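Local coordinates for quinonprotein alcohol dehydrogenase-like protein (Bacteroides thetaiotaomicron VPI-5482, PDB 4R5O) that is of unknown function but binds calcium ions and couples an immunoglobulin-like beta-sandwich to a seven-bladed beta-propeller of the YVTN repeat family, at residues L224-S229 with G234-N239; T268-I273 with V301-D306. All blocks are in the same frame, centred on the assembly; numbering follows the deposited sequence.

Followed from the N terminus, the chain closes interaction 1 first: 224-229 leads into strand 228-232, turns tightly and returns as strand 235-239, so that only four residues separate the paired segments. It then runs through strand 246-252 to 268-273, the last part of the same sheet, and enters the next sheet, where 301-306 takes up the end of strand 297-303 and closes interaction 2 over a longer loop. The two contacts follow in series, neither nested nor crossed. Interaction 1 works within one propeller sheet, interaction 2 between successive sheets. They meet at Leu-237, whose CD2 lies 3.7 Å from Leu-270 CD1, while its CD1 reaches Ile-303 CD1 at 4.1 Å.

Interaction 1: L224-S229 with G234-N239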
ATOM      1  N   LEU A 224      16.565 -15.589   8.679  1.00 40.37           N
ATOM      2  CA  LEU A 224      16.330 -14.570   9.721  1.00 38.50           C
ATOM      3  C   LEU A 224      15.518 -13.439   9.091  1.00 43.79           C
ATOM      4  O   LEU A 224      15.994 -12.764   8.185  1.00 44.74           O
ATOM      5  CB  LEU A 224      17.622 -14.043  10.395  1.00 37.67           C
ATOM      6  CG  LEU A 224      17.481 -12.807  11.334  1.00 40.08           C
ATOM      7  CD1 LEU A 224      16.572 -13.089  12.491  1.00 41.07           C
ATOM      8  CD2 LEU A 224      18.817 -12.341  11.830  1.00 36.97           C
ATOM      9  N   CYS A 225      14.303 -13.254   9.579  1.00 40.60           N
ATOM     10  CA  CYS A 225      13.353 -12.303   9.062  1.00 40.35           C
ATOM     11  C   CYS A 225      12.627 -11.578  10.197  1.00 43.45           C
ATOM     12  O   CYS A 225      12.159 -12.223  11.136  1.00 41.82           O
ATOM     13  CB  CYS A 225      12.353 -13.025   8.154  1.00 40.99           C
ATOM     14  SG  CYS A 225      11.210 -11.914   7.298  1.00 45.03           S
ATOM     15  N   PHE A 226      12.470 -10.243  10.077  1.00 39.40           N
ATOM     16  CA  PHE A 226      11.638  -9.523  11.035  1.00 38.06           C
ATOM     17  C   PHE A 226      10.260  -9.468  10.409  1.00 40.96           C
ATOM     18  O   PHE A 226       9.990  -8.567   9.608  1.00 40.42           O
ATOM     19  CB  PHE A 226      12.170  -8.118  11.440  1.00 39.13           C
ATOM     20  CG  PHE A 226      13.585  -7.901  11.929  1.00 40.07           C
ATOM     21  CD1 PHE A 226      14.399  -8.979  12.279  1.00 42.03           C
ATOM     22  CD2 PHE A 226      14.096  -6.611  12.079  1.00 40.84           C
ATOM     23  CE1 PHE A 226      15.722  -8.777  12.700  1.00 42.14           C
ATOM     24  CE2 PHE A 226      15.400  -6.405  12.559  1.00 43.50           C
ATOM     25  CZ  PHE A 226      16.215  -7.491  12.833  1.00 42.13           C
ATOM     26  N   TYR A 227       9.402 -10.456  10.708  1.00 38.33           N
ATOM     27  CA  TYR A 227       8.034 -10.515  10.155  1.00 37.21           C
ATOM     28  C   TYR A 227       7.299  -9.279  10.569  1.00 41.76           C
ATOM     29  O   TYR A 227       6.534  -8.745   9.786  1.00 43.00           O
ATOM     30  CB  TYR A 227       7.294 -11.791  10.592  1.00 37.99           C
ATOM     31  CG  TYR A 227       7.985 -13.036  10.076  1.00 39.53           C
ATOM     32  CD1 TYR A 227       7.958 -13.361   8.721  1.00 41.67           C
ATOM     33  CD2 TYR A 227       8.718 -13.855  10.930  1.00 39.56           C
ATOM     34  CE1 TYR A 227       8.628 -14.480   8.232  1.00 43.51           C
ATOM     35  CE2 TYR A 227       9.383 -14.980  10.451  1.00 40.37           C
ATOM     36  CZ  TYR A 227       9.324 -15.293   9.103  1.00 48.14           C
ATOM     37  OH  TYR A 227       9.982 -16.386   8.609  1.00 55.80           O
ATOM     38  N   ASN A 228       7.613  -8.771  11.771  1.00 38.78           N
ATOM     39  CA  ASN A 228       7.101  -7.536  12.354  1.00 38.25           C
ATOM     40  C   ASN A 228       8.165  -6.913  13.179  1.00 39.42           C
ATOM     41  O   ASN A 228       8.940  -7.627  13.817  1.00 39.56           O
ATOM     42  CB  ASN A 228       5.841  -7.770  13.195  1.00 42.07           C
ATOM     43  CG  ASN A 228       4.723  -8.396  12.441  1.00 50.55           C
ATOM     44  OD1 ASN A 228       3.995  -7.738  11.703  1.00 46.68           O
ATOM     45  ND2 ASN A 228       4.662  -9.706  12.526  1.00 42.87           N
ATOM     46  N   SER A 229       8.217  -5.588  13.163  1.00 35.31           N
ATOM     47  CA  SER A 229       9.196  -4.791  13.901  1.00 34.94           C
ATOM     48  C   SER A 229       8.623  -3.405  14.197  1.00 40.27           C
ATOM     49  O   SER A 229       7.545  -3.068  13.700  1.00 40.52           O
ATOM     50  CB  SER A 229      10.511  -4.690  13.129  1.00 37.10           C
ATOM     51  OG  SER A 229      10.318  -4.179  11.823  1.00 45.20           O
ATOM     52  N   GLY A 234      15.139   4.124  20.768  1.00 42.68           N
ATOM     53  CA  GLY A 234      16.421   3.889  20.124  1.00 41.09           C
ATOM     54  C   GLY A 234      16.714   2.457  19.744  1.00 43.98           C
ATOM     55  O   GLY A 234      17.836   2.162  19.310  1.00 45.24           O
ATOM     56  N   LYS A 235      15.698   1.569  19.852  1.00 38.61           N
ATOM     57  CA  LYS A 235      15.838   0.149  19.530  1.00 37.97           C
ATOM     58  C   LYS A 235      14.871  -0.306  18.454  1.00 43.78           C
ATOM     59  O   LYS A 235      13.803   0.275  18.285  1.00 46.52           O
ATOM     60  CB  LYS A 235      15.612  -0.745  20.781  1.00 38.55           C
ATOM     61  CG  LYS A 235      16.467  -0.435  22.024  1.00 40.46           C
ATOM     62  CD  LYS A 235      17.954  -0.612  21.812  1.00 52.47           C
ATOM     63  CE  LYS A 235      18.715  -0.205  23.055  1.00 55.79           C
ATOM     64  NZ  LYS A 235      20.180  -0.450  22.921  1.00 54.77           N
ATOM     65  N   VAL A 236      15.233  -1.391  17.765  1.00 39.74           N
ATOM     66  CA  VAL A 236      14.374  -2.096  16.824  1.00 38.53           C
ATOM     67  C   VAL A 236      13.861  -3.360  17.510  1.00 42.03           C
ATOM     68  O   VAL A 236      14.648  -4.269  17.763  1.00 39.05           O
ATOM     69  CB  VAL A 236      15.066  -2.428  15.477  1.00 42.15           C
ATOM     70  CG1 VAL A 236      14.110  -3.178  14.543  1.00 41.21           C
ATOM     71  CG2 VAL A 236      15.621  -1.178  14.806  1.00 41.77           C
ATOM     72  N   LEU A 237      12.568  -3.416  17.832  1.00 41.49           N
ATOM     73  CA  LEU A 237      11.942  -4.619  18.408  1.00 41.46           C
ATOM     74  C   LEU A 237      11.544  -5.533  17.281  1.00 44.82           C
ATOM     75  O   LEU A 237      10.981  -5.036  16.321  1.00 45.16           O
ATOM     76  CB  LEU A 237      10.731  -4.243  19.277  1.00 42.04           C
ATOM     77  CG  LEU A 237      11.060  -3.471  20.532  1.00 49.66           C
ATOM     78  CD1 LEU A 237       9.832  -2.789  21.108  1.00 50.90           C
ATOM     79  CD2 LEU A 237      11.691  -4.385  21.554  1.00 58.35           C
ATOM     80  N   SER A 238      11.857  -6.838  17.340  1.00 41.61           N
ATOM     81  CA  SER A 238      11.483  -7.713  16.231  1.00 40.72           C
ATOM     82  C   SER A 238      10.744  -9.009  16.681  1.00 44.16           C
ATOM     83  O   SER A 238      10.982  -9.560  17.761  1.00 42.59           O
ATOM     84  CB  SER A 238      12.713  -8.116  15.426  1.00 42.93           C
ATOM     85  OG  SER A 238      13.564  -8.965  16.173  1.00 61.73           O
ATOM     86  N   ASN A 239       9.824  -9.441  15.805  1.00 40.24           N
ATOM     87  CA  ASN A 239       9.098 -10.698  15.763  1.00 41.03           C
ATOM     88  C   ASN A 239       9.678 -11.472  14.606  1.00 47.53           C
ATOM     89  O   ASN A 239       9.507 -11.040  13.464  1.00 49.13           O
ATOM     90  CB  ASN A 239       7.589 -10.469  15.641  1.00 44.55           C
ATOM     91  CG  ASN A 239       6.811 -11.688  15.215  1.00 48.02           C
ATOM     92  OD1 ASN A 239       6.065 -11.633  14.253  1.00 42.15           O
ATOM     93  ND2 ASN A 239       7.060 -12.839  15.826  1.00 40.10           N
TER
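Phe-226 lays its ring against Ser-238, CG standing anti to the carbonyl carbon (chi1 -52°), which sets the ring there. CB begins 4.0 Å from Ser-238 CB; at CG the gap to that same CB narrows to 3.6 Å, the serine methylene sitting over one ring face as a CH-pi contact, with CD1 and CD2 on its flanks. Farther out CE1 passes Ser-238 OG, which is hydrogen-bonded to Lys-249 O, and CE2 meets Val-236 CG1 at 4.0 Å, the side chains crossing at about a right angle. Cutting this residue back to an alanine is likely to open a gap beneath Ser-238 CB, leave Val-236 CG1 without its neighbour CE2 and deprive Tyr-251 of the ring it packs against. Beside this ring the beta hairpin of the propeller sheet starts with a classic beta bulge: Tyr-227 and Asn-228 share one partner, both backbone N-H groups making weak bonds to the Asn-239 backbone O, whereas Asn-239 N gives Asn-228 O a nearly straight bond (2.8 Å, 171°). The asparagine side chains run side by side, amides 12° from coplanar. Asn-228 ND2, also bonded to Thr-328 OG1, donates in plane to a lone pair of Asn-239 OD1 at 2.9 Å; that oxygen also accepts from Ile-278 N.

Interaction 2: T268-I273 with V301-D306; sequences TELDII and VKIKND
Ile-272 and Val-301 reach toward each other tip to tip, and the contact they begin is made wholly of aliphatic carbon. Ile-272 CD1 is the shared atom. It touches Val-301 CG1 at 3.8 Å and, at the same distance, Ile-303 CD1, so that one methyl bridges two side chains that point from the same face of strand 297-303. With CG1 of Ile-272 anti to its carbonyl carbon (chi1 -49°) and the chain extended beyond it (chi2 162°), this methyl is carried across to strand 297-303 of the next sheet. A second, looser touch lies one step along: Leu-270 CD1 rests against Ile-303 CG2 at 4.1 Å, the branches meeting at a slant. Ile-303 is thus gripped through both its branches, CD1 by Ile-272 and CG2 by Leu-270. Leu-309 adds to the same apolar layer, packing on both Ile-272 and Val-301.

Polar bonding plays its part beside this layer, not through it. The chain corners in an inverse gamma turn about Asp-271, with a weak bond from Ile-272 N to Leu-270 O; on either side of this corner Leu-270 and Ile-272 both point toward 301-306. The turn is tied down by Lys-311 NZ, bonded to Asp-271 O, and Ile-303 O accepts from Tyr-232 OH.

Between 268-273 and 301-306 the backbones share no bond, although Ile-273 is backbone-bonded to Ser-293 of the next sheet. Apolar side chains from the last strands of one sheet meet those of the third strand of the next, and apolar packing of this kind between successive sheets is characteristic of a beta-propeller.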
ATOM      1  N   THR A 268      19.518  -8.535  21.751  1.00 47.74           N
ATOM      2  CA  THR A 268      19.089  -8.788  23.119  1.00 46.37           C
ATOM      3  C   THR A 268      17.696  -9.344  23.090  1.00 50.23           C
ATOM      4  O   THR A 268      16.872  -8.855  22.314  1.00 52.08           O
ATOM      5  CB  THR A 268      19.164  -7.500  23.914  1.00 43.81           C
ATOM      6  OG1 THR A 268      20.437  -6.914  23.708  1.00 46.54           O
ATOM      7  CG2 THR A 268      18.850  -7.693  25.386  1.00 39.79           C
ATOM      8  N   GLU A 269      17.411 -10.331  23.932  1.00 44.69           N
ATOM      9  CA  GLU A 269      16.084 -10.930  24.043  1.00 43.71           C
ATOM     10  C   GLU A 269      15.314 -10.313  25.186  1.00 49.21           C
ATOM     11  O   GLU A 269      15.899  -9.943  26.205  1.00 48.72           O
ATOM     12  CB  GLU A 269      16.154 -12.454  24.243  1.00 44.52           C
ATOM     13  CG  GLU A 269      16.670 -13.253  23.055  1.00 51.08           C
ATOM     14  CD  GLU A 269      16.784 -14.748  23.304  1.00 81.21           C
ATOM     15  OE1 GLU A 269      16.742 -15.162  24.486  1.00 84.27           O
ATOM     16  OE2 GLU A 269      16.989 -15.500  22.324  1.00 78.41           O
ATOM     17  N   LEU A 270      14.002 -10.186  24.992  1.00 46.50           N
ATOM     18  CA  LEU A 270      13.008  -9.781  25.985  1.00 46.83           C
ATOM     19  C   LEU A 270      12.260 -11.021  26.397  1.00 49.17           C
ATOM     20  O   LEU A 270      12.155 -11.937  25.588  1.00 47.94           O
ATOM     21  CB  LEU A 270      12.048  -8.673  25.467  1.00 46.57           C
ATOM     22  CG  LEU A 270      12.610  -7.261  25.282  1.00 50.75           C
ATOM     23  CD1 LEU A 270      11.558  -6.354  24.678  1.00 50.34           C
ATOM     24  CD2 LEU A 270      13.097  -6.669  26.602  1.00 50.13           C
ATOM     25  N   ASP A 271      11.761 -11.087  27.640  1.00 47.14           N
ATOM     26  CA  ASP A 271      11.024 -12.260  28.114  1.00 46.85           C
ATOM     27  C   ASP A 271       9.597 -12.208  27.537  1.00 50.98           C
ATOM     28  O   ASP A 271       8.640 -11.908  28.251  1.00 52.18           O
ATOM     29  CB  ASP A 271      11.035 -12.337  29.659  1.00 48.70           C
ATOM     30  CG  ASP A 271      10.452 -13.604  30.283  1.00 57.10           C
ATOM     31  OD1 ASP A 271      10.346 -14.647  29.565  1.00 55.49           O
ATOM     32  OD2 ASP A 271      10.150 -13.577  31.497  1.00 64.49           O
ATOM     33  N   ILE A 272       9.476 -12.451  26.210  1.00 45.95           N
ATOM     34  CA  ILE A 272       8.234 -12.477  25.435  1.00 44.19           C
ATOM     35  C   ILE A 272       8.349 -13.643  24.465  1.00 51.99           C
ATOM     36  O   ILE A 272       8.974 -13.501  23.411  1.00 51.09           O
ATOM     37  CB  ILE A 272       7.883 -11.136  24.710  1.00 45.99           C
ATOM     38  CG1 ILE A 272       7.968  -9.905  25.639  1.00 45.42           C
ATOM     39  CG2 ILE A 272       6.479 -11.226  24.005  1.00 48.29           C
ATOM     40  CD1 ILE A 272       8.054  -8.579  24.950  1.00 45.06           C
ATOM     41  N   ILE A 273       7.780 -14.810  24.847  1.00 51.73           N
ATOM     42  CA  ILE A 273       7.772 -16.022  24.024  1.00 51.94           C
ATOM     43  C   ILE A 273       6.753 -15.853  22.916  1.00 53.83           C
ATOM     44  O   ILE A 273       5.584 -15.601  23.180  1.00 52.84           O
ATOM     45  CB  ILE A 273       7.489 -17.336  24.838  1.00 56.16           C
ATOM     46  CG1 ILE A 273       8.220 -17.445  26.228  1.00 56.70           C
ATOM     47  CG2 ILE A 273       7.547 -18.612  23.968  1.00 55.31           C
ATOM     48  CD1 ILE A 273       9.641 -17.416  26.219  1.00 63.47           C
ATOM     49  N   VAL A 301       1.324  -7.927  26.177  1.00 47.22           N
ATOM     50  CA  VAL A 301       2.533  -7.467  26.845  1.00 46.94           C
ATOM     51  C   VAL A 301       2.753  -5.972  26.584  1.00 49.31           C
ATOM     52  O   VAL A 301       2.851  -5.548  25.453  1.00 49.02           O
ATOM     53  CB  VAL A 301       3.772  -8.294  26.415  1.00 50.77           C
ATOM     54  CG1 VAL A 301       5.042  -7.780  27.085  1.00 51.14           C
ATOM     55  CG2 VAL A 301       3.574  -9.773  26.731  1.00 50.99           C
ATOM     56  N   LYS A 302       2.868  -5.200  27.655  1.00 46.16           N
ATOM     57  CA  LYS A 302       3.217  -3.783  27.666  1.00 45.62           C
ATOM     58  C   LYS A 302       4.719  -3.682  27.767  1.00 49.98           C
ATOM     59  O   LYS A 302       5.290  -4.288  28.668  1.00 50.32           O
ATOM     60  CB  LYS A 302       2.501  -3.089  28.830  1.00 47.39           C
ATOM     61  CG  LYS A 302       2.806  -1.633  29.101  1.00 45.66           C
ATOM     62  CD  LYS A 302       2.046  -1.290  30.364  1.00 56.18           C
ATOM     63  CE  LYS A 302       2.029   0.138  30.808  1.00 66.41           C
ATOM     64  NZ  LYS A 302       1.206   0.322  32.026  1.00 70.10           N
ATOM     65  N   ILE A 303       5.362  -2.978  26.821  1.00 45.47           N
ATOM     66  CA  ILE A 303       6.816  -2.814  26.838  1.00 44.66           C
ATOM     67  C   ILE A 303       7.044  -1.369  27.214  1.00 50.50           C
ATOM     68  O   ILE A 303       6.720  -0.472  26.426  1.00 50.86           O
ATOM     69  CB  ILE A 303       7.527  -3.241  25.515  1.00 45.95           C
ATOM     70  CG1 ILE A 303       6.995  -4.619  24.983  1.00 45.18           C
ATOM     71  CG2 ILE A 303       9.061  -3.228  25.695  1.00 45.32           C
ATOM     72  CD1 ILE A 303       7.437  -5.072  23.494  1.00 38.10           C
ATOM     73  N   LYS A 304       7.526  -1.124  28.443  1.00 46.79           N
ATOM     74  CA  LYS A 304       7.702   0.256  28.861  1.00 46.86           C
ATOM     75  C   LYS A 304       9.037   0.792  28.275  1.00 51.36           C
ATOM     76  O   LYS A 304       9.816   0.018  27.703  1.00 50.61           O
ATOM     77  CB  LYS A 304       7.638   0.368  30.389  1.00 49.99           C
ATOM     78  CG  LYS A 304       6.343  -0.160  31.029  1.00 55.99           C
ATOM     79  CD  LYS A 304       6.434  -0.030  32.547  1.00 60.88           C
ATOM     80  CE  LYS A 304       5.252  -0.563  33.309  1.00 68.26           C
ATOM     81  NZ  LYS A 304       5.415  -0.339  34.769  1.00 75.22           N
ATOM     82  N   ASN A 305       9.257   2.122  28.377  1.00 48.43           N
ATOM     83  CA  ASN A 305      10.446   2.848  27.908  1.00 47.80           C
ATOM     84  C   ASN A 305      11.760   2.218  28.414  1.00 50.63           C
ATOM     85  O   ASN A 305      12.770   2.254  27.704  1.00 50.60           O
ATOM     86  CB  ASN A 305      10.395   4.327  28.367  1.00 49.59           C
ATOM     87  CG  ASN A 305       9.216   5.165  27.860  1.00 84.08           C
ATOM     88  OD1 ASN A 305       8.285   4.689  27.166  1.00 70.09           O
ATOM     89  ND2 ASN A 305       9.238   6.457  28.215  1.00 78.77           N
ATOM     90  N   ASP A 306      11.755   1.662  29.623  1.00 46.41           N
ATOM     91  CA  ASP A 306      12.970   1.079  30.192  1.00 47.07           C
ATOM     92  C   ASP A 306      13.053  -0.432  29.854  1.00 51.55           C
ATOM     93  O   ASP A 306      13.931  -1.139  30.356  1.00 51.78           O
ATOM     94  CB  ASP A 306      13.025   1.318  31.716  1.00 49.54           C
ATOM     95  CG  ASP A 306      11.897   0.718  32.549  1.00 61.84           C
ATOM     96  OD1 ASP A 306      10.931   0.153  31.949  1.00 58.88           O
ATOM     97  OD2 ASP A 306      11.985   0.788  33.799  1.00 72.95           O
TER